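Local structure of receptor-like protein kinase ANXUR1 (Arabidopsis thaliana, 6FIG) at residues S187-N192 against W270-D275. The protein is a membrane receptor kinase involved in plant reproduction, whose malectin-like ectodomain probably takes part in extracellular signal perception. Sequence-based numbering, arbitrary orientation.
With CA (calcium ion), chain H.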
# COMPACT_ATOMS: atom_id res chain seq x y z
N SER A 187 -14.14 14.33 -7.57
CA SER A 187 -14.52 13.09 -8.25
C SER A 187 -16.01 12.91 -8.15
O SER A 187 -16.55 12.78 -7.06
CB SER A 187 -13.82 11.89 -7.60
OG SER A 187 -12.43 12.07 -7.66
N MET A 188 -16.71 12.96 -9.28
CA MET A 188 -18.16 12.86 -9.26
C MET A 188 -18.62 11.43 -9.44
O MET A 188 -19.53 10.99 -8.77
CB MET A 188 -18.79 13.76 -10.33
CG MET A 188 -18.31 15.19 -10.31
SD MET A 188 -18.73 16.07 -8.77
CE MET A 188 -20.50 16.20 -8.87
N PHE A 189 -18.03 10.74 -10.43
CA PHE A 189 -18.37 9.35 -10.76
C PHE A 189 -17.12 8.66 -11.24
O PHE A 189 -16.25 9.28 -11.87
CB PHE A 189 -19.44 9.28 -11.87
CG PHE A 189 -20.72 9.93 -11.48
CD1 PHE A 189 -21.65 9.26 -10.72
CD2 PHE A 189 -20.96 11.27 -11.81
CE1 PHE A 189 -22.79 9.87 -10.30
CE2 PHE A 189 -22.11 11.90 -11.41
CZ PHE A 189 -23.03 11.21 -10.65
N ARG A 190 -17.05 7.37 -10.94
CA ARG A 190 -15.92 6.55 -11.33
C ARG A 190 -16.44 5.16 -11.58
O ARG A 190 -16.89 4.49 -10.65
CB ARG A 190 -14.86 6.49 -10.23
CG ARG A 190 -13.69 5.61 -10.58
CD ARG A 190 -12.53 5.75 -9.61
NE ARG A 190 -11.86 7.04 -9.69
CZ ARG A 190 -11.83 7.98 -8.74
NH1 ARG A 190 -12.55 7.87 -7.63
NH2 ARG A 190 -11.08 9.05 -8.93
N LEU A 191 -16.40 4.75 -12.86
CA LEU A 191 -17.09 3.55 -13.30
C LEU A 191 -16.20 2.55 -14.01
O LEU A 191 -15.37 2.93 -14.85
CB LEU A 191 -18.24 3.88 -14.26
CG LEU A 191 -19.24 4.93 -13.79
CD1 LEU A 191 -20.28 5.15 -14.87
CD2 LEU A 191 -19.91 4.54 -12.47
N ASN A 192 -16.36 1.29 -13.66
CA ASN A 192 -15.87 0.18 -14.47
C ASN A 192 -16.98 -0.16 -15.45
O ASN A 192 -17.95 -0.83 -15.09
CB ASN A 192 -15.55 -1.03 -13.60
CG ASN A 192 -14.95 -2.17 -14.39
OD1 ASN A 192 -14.60 -1.98 -15.56
ND2 ASN A 192 -14.84 -3.35 -13.77
N TRP A 270 -25.36 7.11 -21.38
CA TRP A 270 -25.22 7.23 -19.92
C TRP A 270 -25.66 8.63 -19.50
O TRP A 270 -25.43 9.60 -20.23
CB TRP A 270 -23.77 7.04 -19.48
CG TRP A 270 -23.15 5.69 -19.71
CD1 TRP A 270 -23.03 4.68 -18.81
CD2 TRP A 270 -22.54 5.22 -20.93
NE1 TRP A 270 -22.37 3.61 -19.37
CE2 TRP A 270 -22.06 3.91 -20.67
CE3 TRP A 270 -22.34 5.77 -22.20
CZ2 TRP A 270 -21.39 3.16 -21.63
CZ3 TRP A 270 -21.67 5.03 -23.14
CH2 TRP A 270 -21.21 3.73 -22.86
N MET A 271 -26.29 8.75 -18.34
CA MET A 271 -26.70 10.05 -17.81
C MET A 271 -26.30 10.17 -16.34
O MET A 271 -26.44 9.22 -15.57
CB MET A 271 -28.20 10.25 -17.95
CG MET A 271 -28.65 11.70 -17.75
SD MET A 271 -30.42 11.97 -18.00
CE MET A 271 -30.65 11.11 -19.56
N PHE A 272 -25.84 11.37 -15.98
CA PHE A 272 -25.30 11.68 -14.66
C PHE A 272 -25.88 12.98 -14.13
O PHE A 272 -25.96 13.96 -14.87
CB PHE A 272 -23.80 11.82 -14.75
CG PHE A 272 -23.14 10.59 -15.26
CD1 PHE A 272 -22.88 9.53 -14.41
CD2 PHE A 272 -22.85 10.46 -16.63
CE1 PHE A 272 -22.30 8.37 -14.88
CE2 PHE A 272 -22.29 9.29 -17.11
CZ PHE A 272 -22.01 8.25 -16.23
N GLN A 273 -26.29 12.96 -12.85
CA GLN A 273 -26.72 14.15 -12.15
C GLN A 273 -25.50 14.86 -11.57
O GLN A 273 -24.73 14.26 -10.84
CB GLN A 273 -27.70 13.77 -11.03
CG GLN A 273 -28.96 13.08 -11.53
CD GLN A 273 -29.81 13.97 -12.43
OE1 GLN A 273 -29.92 15.18 -12.21
NE2 GLN A 273 -30.42 13.36 -13.44
N ILE A 274 -25.32 16.12 -11.94
CA ILE A 274 -24.18 16.93 -11.48
C ILE A 274 -24.65 18.32 -11.01
O ILE A 274 -25.85 18.57 -10.89
CB ILE A 274 -23.07 16.97 -12.56
CG1 ILE A 274 -23.61 17.35 -13.94
CG2 ILE A 274 -22.34 15.62 -12.65
CD1 ILE A 274 -24.21 18.72 -14.08
N ASP A 275 -23.70 19.21 -10.72
CA ASP A 275 -24.01 20.58 -10.28
C ASP A 275 -23.78 21.56 -11.43
O ASP A 275 -22.77 21.52 -12.10
CB ASP A 275 -23.09 20.97 -9.12
CG ASP A 275 -23.25 20.05 -7.90
OD1 ASP A 275 -24.39 19.58 -7.64
OD2 ASP A 275 -22.23 19.85 -7.18
CA CA H . -14.43 -2.13 -17.87
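Phe189 and Phe272 meet ring against ring where strand 185-192 passes over strand 268-273. The planes are inclined at 48° and the centroids lie 4.9 Å apart, with Phe272 CD1 set over the middle of one Phe189 face. CG is anti to the carbonyl carbon in both residues (chi1 -61° and -59°), which goes with the two side chains running alongside in opposite senses. Aliphatic groups flank the pair: Leu191 CD1 comes in plane to the Phe272 edge, 3.8 Å from CZ, while Ile274 CG2 sits at the Phe189 edge, 3.9 Å from CE2. Met188 CE reaches Ile274 CG2 at 4.2 Å. A classic beta bulge sets Met188 and Phe189 together opposite Ile369, which lets two successive residues start their side chains toward 270-275.

Polar contact is slight: Gln273 O lies in the Phe189 plane, 3.5 Å from CZ. Asp275 OD2 is salt-bridged to Lys371 on strand 363-372, the neighbour of strand 185-192. Farther along the chain, Asn192 binds calcium through OD1 at 2.3 Å, together with Val193, Ile249, Thr252 and Asn365.

No hydrogen bond joins the two segments, whose axes come no closer than 8.6 Å; between them, within the malectin-like fold, the cohesion is mainly apolar packing of side chains.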